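Local coordinates for protein alpha-glucosidase (Bacteroides thetaiotaomicron, PDB 5XFM) that hydrolyses glycosidic bonds as a calcium-binding family 97 glycoside hydrolase with both beta-L-arabinopyranosidase and alpha-galactosidase activity, at residues 24-29 against 40-45; 48-53 against 205-210; 297-302 against 330-335. The protein carries 1 engineered substitution. All coordinates share one frame; numbering follows the deposited sequence.

Contact 1 of 3, residues 24-29 against 40-45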
loop_
_atom_site.group_PDB
_atom_site.type_symbol
_atom_site.label_atom_id
_atom_site.label_comp_id
_atom_site.label_asym_id
_atom_site.label_seq_id
_atom_site.Cartn_x
_atom_site.Cartn_y
_atom_site.Cartn_z
ATOM N N GLU A 24 -13.143 16.854 -18.190
ATOM C CA GLU A 24 -14.539 16.457 -18.394
ATOM C C GLU A 24 -14.759 15.022 -18.879
ATOM O O GLU A 24 -15.893 14.639 -19.166
ATOM C CB GLU A 24 -15.210 17.427 -19.373
ATOM C CG GLU A 24 -15.302 18.852 -18.859
ATOM C CD GLU A 24 -16.009 19.776 -19.829
ATOM O OE1 GLU A 24 -17.036 19.359 -20.406
ATOM O OE2 GLU A 24 -15.549 20.927 -19.994
ATOM N N LYS A 25 -13.708 14.209 -18.913
ATOM C CA LYS A 25 -13.859 12.804 -19.311
ATOM C C LYS A 25 -14.555 12.006 -18.221
ATOM O O LYS A 25 -15.403 11.159 -18.495
ATOM C CB LYS A 25 -12.502 12.166 -19.625
ATOM C CG LYS A 25 -11.803 12.748 -20.836
ATOM C CD LYS A 25 -10.577 11.933 -21.221
ATOM C CE LYS A 25 -9.565 12.797 -21.958
ATOM N NZ LYS A 25 -8.370 12.031 -22.405
ATOM N N LEU A 26 -14.179 12.281 -16.982
ATOM C CA LEU A 26 -14.772 11.614 -15.841
ATOM C C LEU A 26 -15.985 12.419 -15.386
ATOM O O LEU A 26 -15.882 13.623 -15.144
ATOM C CB LEU A 26 -13.736 11.468 -14.722
ATOM C CG LEU A 26 -13.891 10.439 -13.596
ATOM C CD1 LEU A 26 -12.762 10.627 -12.592
ATOM C CD2 LEU A 26 -15.243 10.480 -12.900
ATOM N N GLN A 27 -17.138 11.764 -15.295
ATOM C CA GLN A 27 -18.349 12.438 -14.838
ATOM C C GLN A 27 -19.045 11.651 -13.731
ATOM O O GLN A 27 -19.162 10.431 -13.798
ATOM C CB GLN A 27 -19.306 12.689 -16.010
ATOM C CG GLN A 27 -18.703 13.582 -17.091
ATOM C CD GLN A 27 -19.693 13.972 -18.171
ATOM O OE1 GLN A 27 -20.907 13.855 -17.993
ATOM N NE2 GLN A 27 -19.177 14.464 -19.295
ATOM N N LEU A 28 -19.481 12.365 -12.700
ATOM C CA LEU A 28 -20.186 11.764 -11.576
ATOM C C LEU A 28 -21.559 12.415 -11.440
ATOM O O LEU A 28 -21.667 13.640 -11.408
ATOM C CB LEU A 28 -19.376 11.931 -10.281
ATOM C CG LEU A 28 -19.961 11.326 -9.000
ATOM C CD1 LEU A 28 -18.850 10.770 -8.144
ATOM C CD2 LEU A 28 -20.776 12.329 -8.199
ATOM N N ALA A 29 -22.602 11.600 -11.343
ATOM C CA ALA A 29 -23.958 12.124 -11.241
ATOM C C ALA A 29 -24.602 11.731 -9.921
ATOM O O ALA A 29 -24.399 10.623 -9.430
ATOM C CB ALA A 29 -24.796 11.640 -12.404
ATOM N N TYR A 40 -25.241 7.512 -6.478
ATOM C CA TYR A 40 -24.430 8.228 -7.451
ATOM C C TYR A 40 -24.078 7.268 -8.578
ATOM O O TYR A 40 -24.244 6.061 -8.434
ATOM C CB TYR A 40 -23.164 8.794 -6.803
ATOM C CG TYR A 40 -22.158 7.734 -6.417
ATOM C CD1 TYR A 40 -22.340 6.971 -5.272
ATOM C CD2 TYR A 40 -21.024 7.503 -7.188
ATOM C CE1 TYR A 40 -21.432 6.000 -4.907
ATOM C CE2 TYR A 40 -20.109 6.534 -6.829
ATOM C CZ TYR A 40 -20.320 5.786 -5.689
ATOM O OH TYR A 40 -19.421 4.816 -5.323
ATOM N N SER A 41 -23.627 7.799 -9.707
ATOM C CA SER A 41 -23.126 6.951 -10.786
ATOM C C SER A 41 -21.913 7.606 -11.435
ATOM O O SER A 41 -21.737 8.822 -11.354
ATOM C CB SER A 41 -24.206 6.680 -11.833
ATOM O OG SER A 41 -24.518 7.858 -12.550
ATOM N N VAL A 42 -21.063 6.794 -12.051
ATOM C CA VAL A 42 -19.822 7.287 -12.632
ATOM C C VAL A 42 -19.627 6.841 -14.071
ATOM O O VAL A 42 -19.782 5.664 -14.402
ATOM C CB VAL A 42 -18.598 6.833 -11.802
ATOM C CG1 VAL A 42 -17.295 7.267 -12.470
ATOM C CG2 VAL A 42 -18.693 7.377 -10.386
ATOM N N SER A 43 -19.277 7.792 -14.927
ATOM C CA SER A 43 -18.972 7.494 -16.318
ATOM C C SER A 43 -17.594 8.022 -16.704
ATOM O O SER A 43 -17.105 8.988 -16.112
ATOM C CB SER A 43 -20.052 8.088 -17.225
ATOM O OG SER A 43 -19.787 9.451 -17.509
ATOM N N TYR A 44 -16.970 7.383 -17.689
ATOM C CA TYR A 44 -15.697 7.848 -18.229
ATOM C C TYR A 44 -15.723 7.746 -19.745
ATOM O O TYR A 44 -15.978 6.671 -20.284
ATOM C CB TYR A 44 -14.524 7.039 -17.666
ATOM C CG TYR A 44 -13.186 7.675 -17.970
ATOM C CD1 TYR A 44 -12.496 7.375 -19.139
ATOM C CD2 TYR A 44 -12.626 8.601 -17.098
ATOM C CE1 TYR A 44 -11.278 7.970 -19.423
ATOM C CE2 TYR A 44 -11.418 9.196 -17.373
ATOM C CZ TYR A 44 -10.746 8.881 -18.533
ATOM O OH TYR A 44 -9.536 9.489 -18.795
ATOM N N ASN A 45 -15.426 8.857 -20.420
ATOM C CA ASN A 45 -15.618 8.984 -21.870
ATOM C C ASN A 45 -16.966 8.469 -22.369
ATOM O O ASN A 45 -17.054 7.884 -23.447
ATOM C CB ASN A 45 -14.495 8.265 -22.627
ATOM C CG ASN A 45 -13.238 9.099 -22.731
ATOM O OD1 ASN A 45 -13.282 10.326 -22.635
ATOM N ND2 ASN A 45 -12.104 8.438 -22.929
HETATM O O HOH W 1 -17.997 10.430 -19.307
#

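Contact 2 of 3, residues 48-53 against 205-210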
loop_
_atom_site.group_PDB
_atom_site.type_symbol
_atom_site.label_atom_id
_atom_site.label_comp_id
_atom_site.label_asym_id
_atom_site.label_seq_id
_atom_site.Cartn_x
_atom_site.Cartn_y
_atom_site.Cartn_z
ATOM N N THR A 48 -20.397 3.901 -19.017
ATOM C CA THR A 48 -20.736 3.652 -17.625
ATOM C C THR A 48 -19.627 2.837 -16.965
ATOM O O THR A 48 -19.279 1.746 -17.431
ATOM C CB THR A 48 -22.080 2.894 -17.490
ATOM O OG1 THR A 48 -23.105 3.580 -18.221
ATOM C CG2 THR A 48 -22.494 2.781 -16.026
ATOM N N MET A 49 -19.085 3.367 -15.873
ATOM C CA MET A 49 -18.014 2.699 -15.143
ATOM C C MET A 49 -18.530 2.234 -13.789
ATOM O O MET A 49 -18.221 1.130 -13.330
ATOM C CB MET A 49 -16.824 3.639 -14.983
ATOM C CG MET A 49 -16.326 4.197 -16.301
ATOM S SD MET A 49 -15.727 2.891 -17.383
ATOM C CE MET A 49 -14.139 2.549 -16.629
ATOM N N LEU A 50 -19.322 3.087 -13.149
ATOM C CA LEU A 50 -20.094 2.664 -11.993
ATOM C C LEU A 50 -21.547 2.975 -12.265
ATOM O O LEU A 50 -21.883 4.090 -12.655
ATOM C CB LEU A 50 -19.647 3.382 -10.716
ATOM C CG LEU A 50 -18.411 2.884 -9.966
ATOM C CD1 LEU A 50 -17.157 3.423 -10.626
ATOM C CD2 LEU A 50 -18.478 3.329 -8.509
ATOM N N GLU A 51 -22.408 1.982 -12.100
ATOM C CA GLU A 51 -23.830 2.240 -12.163
ATOM C C GLU A 51 -24.293 2.836 -10.845
ATOM O O GLU A 51 -23.484 3.112 -9.956
ATOM C CB GLU A 51 -24.610 0.981 -12.534
ATOM C CG GLU A 51 -24.178 0.433 -13.887
ATOM C CD GLU A 51 -24.996 -0.741 -14.338
ATOM O OE1 GLU A 51 -25.207 -1.665 -13.529
ATOM O OE2 GLU A 51 -25.473 -0.710 -15.491
ATOM N N LYS A 52 -25.596 3.043 -10.730
ATOM C CA LYS A 52 -26.162 3.676 -9.555
ATOM C C LYS A 52 -25.753 2.945 -8.277
ATOM O O LYS A 52 -26.130 1.795 -8.032
ATOM C CB LYS A 52 -27.670 3.732 -9.719
ATOM C CG LYS A 52 -28.061 4.724 -10.813
ATOM C CD LYS A 52 -29.542 4.751 -11.051
ATOM C CE LYS A 52 -30.265 5.169 -9.807
ATOM N NZ LYS A 52 -31.478 5.961 -10.140
ATOM N N SER A 53 -24.949 3.644 -7.481
ATOM C CA SER A 53 -24.298 3.080 -6.302
ATOM C C SER A 53 -24.770 3.800 -5.050
ATOM O O SER A 53 -24.837 5.024 -5.028
ATOM C CB SER A 53 -22.778 3.200 -6.427
ATOM O OG SER A 53 -22.296 2.545 -7.587
ATOM N N GLY A 205 -12.341 -0.099 -19.800
ATOM C CA GLY A 205 -11.334 0.368 -18.861
ATOM C C GLY A 205 -11.313 -0.226 -17.458
ATOM O O GLY A 205 -11.615 -1.398 -17.263
ATOM N N TRP A 206 -10.908 0.586 -16.484
ATOM C CA TRP A 206 -10.588 0.089 -15.153
ATOM C C TRP A 206 -11.075 0.993 -14.020
ATOM O O TRP A 206 -11.113 2.224 -14.146
ATOM C CB TRP A 206 -9.071 -0.106 -15.020
ATOM C CG TRP A 206 -8.459 -0.975 -16.086
ATOM C CD1 TRP A 206 -8.076 -0.593 -17.340
ATOM C CD2 TRP A 206 -8.177 -2.378 -15.991
ATOM N NE1 TRP A 206 -7.562 -1.667 -18.025
ATOM C CE2 TRP A 206 -7.612 -2.774 -17.218
ATOM C CE3 TRP A 206 -8.338 -3.335 -14.980
ATOM C CZ2 TRP A 206 -7.212 -4.092 -17.466
ATOM C CZ3 TRP A 206 -7.939 -4.639 -15.226
ATOM C CH2 TRP A 206 -7.384 -5.004 -16.462
ATOM N N VAL A 207 -11.408 0.359 -12.900
ATOM C CA VAL A 207 -11.791 1.056 -11.677
ATOM C C VAL A 207 -11.070 0.480 -10.443
ATOM O O VAL A 207 -11.075 -0.718 -10.228
ATOM C CB VAL A 207 -13.304 0.977 -11.446
ATOM C CG1 VAL A 207 -13.662 1.539 -10.073
ATOM C CG2 VAL A 207 -14.062 1.712 -12.559
ATOM N N LEU A 208 -10.439 1.335 -9.646
ATOM C CA LEU A 208 -9.846 0.929 -8.375
ATOM C C LEU A 208 -10.551 1.598 -7.197
ATOM O O LEU A 208 -10.555 2.825 -7.079
ATOM C CB LEU A 208 -8.364 1.279 -8.342
ATOM C CG LEU A 208 -7.598 0.844 -7.089
ATOM C CD1 LEU A 208 -7.327 -0.667 -7.066
ATOM C CD2 LEU A 208 -6.313 1.646 -6.944
ATOM N N VAL A 209 -11.146 0.788 -6.330
ATOM C CA VAL A 209 -11.865 1.280 -5.155
ATOM C C VAL A 209 -10.993 1.193 -3.904
ATOM O O VAL A 209 -10.428 0.141 -3.609
ATOM C CB VAL A 209 -13.166 0.480 -4.932
ATOM C CG1 VAL A 209 -13.814 0.837 -3.613
ATOM C CG2 VAL A 209 -14.129 0.702 -6.099
ATOM N N SER A 210 -10.864 2.297 -3.174
ATOM C CA SER A 210 -10.114 2.258 -1.921
ATOM C C SER A 210 -10.629 3.295 -0.930
ATOM O O SER A 210 -11.728 3.814 -1.085
ATOM C CB SER A 210 -8.623 2.471 -2.177
ATOM O OG SER A 210 -7.852 1.982 -1.092
#

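Contact 3 of 3, residues 297-302 against 330-335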
loop_
_atom_site.group_PDB
_atom_site.type_symbol
_atom_site.label_atom_id
_atom_site.label_comp_id
_atom_site.label_asym_id
_atom_site.label_seq_id
_atom_site.Cartn_x
_atom_site.Cartn_y
_atom_site.Cartn_z
ATOM N N GLY A 297 18.447 -1.432 3.803
ATOM C CA GLY A 297 18.822 -2.193 4.974
ATOM C C GLY A 297 19.208 -3.619 4.648
ATOM O O GLY A 297 18.782 -4.179 3.637
ATOM N N THR A 298 20.064 -4.194 5.484
ATOM C CA THR A 298 20.294 -5.629 5.452
ATOM C C THR A 298 19.435 -6.273 6.533
ATOM O O THR A 298 19.097 -5.643 7.538
ATOM C CB THR A 298 21.773 -5.990 5.646
ATOM O OG1 THR A 298 22.251 -5.406 6.861
ATOM C CG2 THR A 298 22.596 -5.467 4.480
ATOM N N TRP A 299 19.103 -7.540 6.340
ATOM C CA TRP A 299 18.035 -8.151 7.106
ATOM C C TRP A 299 18.298 -9.641 7.230
ATOM O O TRP A 299 18.069 -10.393 6.282
ATOM C CB TRP A 299 16.693 -7.879 6.415
ATOM C CG TRP A 299 15.481 -8.395 7.125
ATOM C CD1 TRP A 299 15.334 -8.600 8.468
ATOM C CD2 TRP A 299 14.226 -8.741 6.526
ATOM N NE1 TRP A 299 14.067 -9.066 8.740
ATOM C CE2 TRP A 299 13.369 -9.163 7.564
ATOM C CE3 TRP A 299 13.749 -8.745 5.210
ATOM C CZ2 TRP A 299 12.054 -9.576 7.328
ATOM C CZ3 TRP A 299 12.447 -9.167 4.975
ATOM C CH2 TRP A 299 11.614 -9.571 6.030
ATOM N N SER A 300 18.825 -10.053 8.380
ATOM C CA SER A 300 19.259 -11.435 8.572
ATOM C C SER A 300 18.099 -12.434 8.635
ATOM O O SER A 300 18.197 -13.537 8.095
ATOM C CB SER A 300 20.134 -11.546 9.836
ATOM O OG SER A 300 19.370 -11.564 11.033
ATOM N N TRP A 301 17.001 -12.050 9.275
ATOM C CA TRP A 301 15.923 -12.999 9.547
ATOM C C TRP A 301 15.236 -13.562 8.297
ATOM O O TRP A 301 14.731 -14.668 8.332
ATOM C CB TRP A 301 14.862 -12.365 10.454
ATOM C CG TRP A 301 13.722 -13.294 10.740
ATOM C CD1 TRP A 301 13.622 -14.190 11.767
ATOM C CD2 TRP A 301 12.527 -13.439 9.964
ATOM N NE1 TRP A 301 12.432 -14.877 11.683
ATOM C CE2 TRP A 301 11.745 -14.435 10.583
ATOM C CE3 TRP A 301 12.045 -12.824 8.803
ATOM C CZ2 TRP A 301 10.501 -14.824 10.083
ATOM C CZ3 TRP A 301 10.813 -13.211 8.311
ATOM C CH2 TRP A 301 10.055 -14.200 8.950
ATOM N N ILE A 302 15.147 -12.798 7.216
ATOM C CA ILE A 302 14.388 -13.290 6.063
ATOM C C ILE A 302 14.959 -14.622 5.529
ATOM O O ILE A 302 14.216 -15.584 5.332
ATOM C CB ILE A 302 14.304 -12.233 4.927
ATOM C CG1 ILE A 302 13.552 -12.800 3.723
ATOM C CG2 ILE A 302 15.678 -11.714 4.516
ATOM C CD1 ILE A 302 12.153 -13.255 4.047
ATOM N N LEU A 330 18.355 -4.142 9.865
ATOM C CA LEU A 330 17.160 -4.491 10.628
ATOM C C LEU A 330 17.398 -5.721 11.496
ATOM O O LEU A 330 17.736 -6.787 10.987
ATOM C CB LEU A 330 15.978 -4.743 9.688
ATOM C CG LEU A 330 14.757 -5.442 10.301
ATOM C CD1 LEU A 330 14.148 -4.636 11.455
ATOM C CD2 LEU A 330 13.711 -5.732 9.230
ATOM N N ILE A 331 17.248 -5.562 12.807
ATOM C CA ILE A 331 17.340 -6.687 13.731
ATOM C C ILE A 331 15.927 -7.129 14.107
ATOM O O ILE A 331 15.151 -6.340 14.647
ATOM C CB ILE A 331 18.155 -6.327 14.991
ATOM C CG1 ILE A 331 19.566 -5.870 14.594
ATOM C CG2 ILE A 331 18.212 -7.508 15.951
ATOM C CD1 ILE A 331 20.479 -5.554 15.778
ATOM N N ASP A 332 15.595 -8.390 13.824
ATOM C CA ASP A 332 14.201 -8.835 13.849
ATOM C C ASP A 332 13.808 -9.423 15.208
ATOM O O ASP A 332 14.489 -9.188 16.205
ATOM C CB ASP A 332 13.961 -9.847 12.728
ATOM C CG ASP A 332 12.586 -9.691 12.074
ATOM O OD1 ASP A 332 11.557 -10.102 12.657
ATOM O OD2 ASP A 332 12.546 -9.151 10.952
ATOM N N ASN A 333 12.707 -10.178 15.244
ATOM C CA ASN A 333 12.149 -10.705 16.496
ATOM C C ASN A 333 13.123 -11.539 17.346
ATOM O O ASN A 333 14.107 -12.052 16.827
ATOM C CB ASN A 333 10.913 -11.556 16.197
ATOM C CG ASN A 333 11.203 -12.702 15.234
ATOM O OD1 ASN A 333 12.354 -13.078 15.010
ATOM N ND2 ASN A 333 10.149 -13.269 14.674
ATOM N N TRP A 334 12.809 -11.641 18.642
ATOM C CA TRP A 334 13.565 -12.346 19.693
ATOM C C TRP A 334 14.805 -11.620 20.228
ATOM O O TRP A 334 15.454 -12.131 21.145
ATOM C CB TRP A 334 14.011 -13.749 19.245
ATOM C CG TRP A 334 12.905 -14.687 18.908
ATOM C CD1 TRP A 334 12.613 -15.200 17.675
ATOM C CD2 TRP A 334 11.924 -15.216 19.805
ATOM N NE1 TRP A 334 11.521 -16.027 17.754
ATOM C CE2 TRP A 334 11.076 -16.052 19.049
ATOM C CE3 TRP A 334 11.681 -15.067 21.173
ATOM C CZ2 TRP A 334 10.002 -16.738 19.617
ATOM C CZ3 TRP A 334 10.612 -15.748 21.735
ATOM C CH2 TRP A 334 9.784 -16.572 20.956
ATOM N N TRP A 335 15.144 -10.455 19.688
ATOM C CA TRP A 335 16.422 -9.827 20.053
ATOM C C TRP A 335 16.515 -9.425 21.527
ATOM O O TRP A 335 17.597 -9.459 22.121
ATOM C CB TRP A 335 16.707 -8.602 19.174
ATOM C CG TRP A 335 15.800 -7.421 19.379
ATOM C CD1 TRP A 335 14.724 -7.072 18.611
ATOM C CD2 TRP A 335 15.910 -6.409 20.395
ATOM N NE1 TRP A 335 14.151 -5.923 19.096
ATOM C CE2 TRP A 335 14.857 -5.497 20.189
ATOM C CE3 TRP A 335 16.785 -6.197 21.464
ATOM C CZ2 TRP A 335 14.659 -4.389 21.010
ATOM C CZ3 TRP A 335 16.585 -5.099 22.281
ATOM C CH2 TRP A 335 15.529 -4.208 22.049
HETATM O O HOH W 2 17.506 -9.566 11.296
HETATM O O HOH W 3 20.238 -8.106 10.402
#

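Contact 1 of 3, residues 24-29 against 40-45
The phenol ring of Y44 carries K25 over one face: CB of K25 stands 4.2 Å from the Y44 ring centroid, displaced toward the rim, in a CH-pi contact. From there the extended lysine chain runs on past the hydroxyl, side by side with N45, whose OD1 lies 3.4 Å from CG of K25. L26 crosses Y44 at about a right angle, its CB 3.9 Å from CD2 of Y44. These meetings depend on the tyrosine's first torsion, which sets CG anti to the backbone N (chi1 -168°) and lays the ring against the start of the opposing strand. The Y40 ring has CG2 of V42 in plane at its edge, while CD1 of L28 comes in obliquely; the Y40 hydroxyl is hydrogen-bonded to G145 O, and F124 meets the ring. The two strands form a beta hairpin in the N-terminal domain, whose sequence belongs to the galactose mutarotase clan. Q27 with S43 and A29 with S41 are antiparallel hydrogen-bonded pairs, alternating with the non-hydrogen-bonded pairs L26 with Y44 and L28 with V42. The latter four side chains share the buried face, where L26 and Y44 also touch V265 of strand 256-266, and CD2 of L26 packs 3.8 Å from CG1 of V42. On the other face the small side chains of A29, S41 and S43 are partly exposed. The carbonyl O of K25 receives two donors, N45 N at 3.0 Å and a water that is also hydrogen-bonded to S43 OG. Q27 turns its amide back, NE2 donating to E24 O at 3.3 Å in the amide plane.

Contact 2 of 3, residues 48-53 against 205-210
M49 lays its terminal methyl against the peptide linking G205 to W206, with CE 3.8 Å from W206 N and 4.0 Å from G205 C. The thioether chain reaches it by bending at chi2 and chi3 (-63° and -77°), which curls the methyl toward the start of strand 206-212, while CB of M49, at the root of the chain, touches CG2 of V207 at 4.1 Å. The next side chain, L50, comes across V207 obliquely. Its CD1 meets both valine methyls, lying 4.0 Å from CG1 of V207 and equally close to CG2, so one leucine branch bridges the fork of the valine. No hydrogen bond crosses here; the contact is apolar and wholly buried. M49 and L50 together face V42 of the neighbouring strand in a classic beta bulge, consistent with two successive side chains of strand 47-59 reaching the same interior, M49 directly and L50 by its branch end. That interior is the packed core between two antiparallel sheets of the N-terminal domain, a beta-sandwich arrangement, one sheet containing strand 47-59 and the other strand 206-212. V265 and I263 of strand 256-266 pack beside M49 and L50 respectively, and I263 also touches V207. The backbone angles of G205 leave no room for a beta carbon beside the carbonyl before it, and one would also crowd CE of M49. W206 points the other way, its indole meeting Y563 edge-to-face.

Contact 3 of 3, residues 297-302 against 330-335
Hydrogen bonding links W299 to D332, the indole NE1 donating to OD2 at 2.7 Å near its ring plane. The carboxylate is met on its anti side, 23° out of plane; OD1 of D332 accepts from N333 N, so both oxygens are held and rotation is limited. A backbone bond runs from L330 N to T298 O, and two waters join L330 O to S300, one through its backbone N and one through OG, which is also hydrogen-bonded to Q314 NE2. These are adjacent parallel strands of the TIM-type barrel, 295-299 and 328-331, joined by a beta-alpha-beta crossover through helix 311-324. A CH-pi contact lies over the W299 face, CD2 of L330 standing 3.5 Å from the five-membered-ring centroid, with I302 CB over the opposite face. With CG anti to the backbone N (chi1 -177°), the indole comes between these two and aims NE1 at D332. With an alanine in place of this tryptophan, D332 OD2 would probably lose its indole donor and a gap would open between L330 and I302. W301 packs CB against CB of D332 at 3.5 Å, and the N333 amide stands perpendicular to its ring, whose NE1 is hydrogen-bonded to D306 OD1. W301 also touches calcium ligand E458.

From the N terminus, contact 1 closes first, bringing together the two strands of a hairpin across ten intervening residues. The chain then turns directly into strand 47-59, where contact 2 opens; 151 residues later, strand 206-212 closes it, joining the two sheets of the N-terminal domain. The two contacts touch, since strands 39-44 and 47-59 are neighbours in one sheet, with Y40 O and S53 N a probable hydrogen bond, and their centres lie 9 Å apart. Contact 3 closes the helical connection, 27 residues long, between two neighbouring barrel strands, on the opposite side of the chain's centre and about 41 Å, centre to centre, from contact 2. All three follow in series; none nests or crosses.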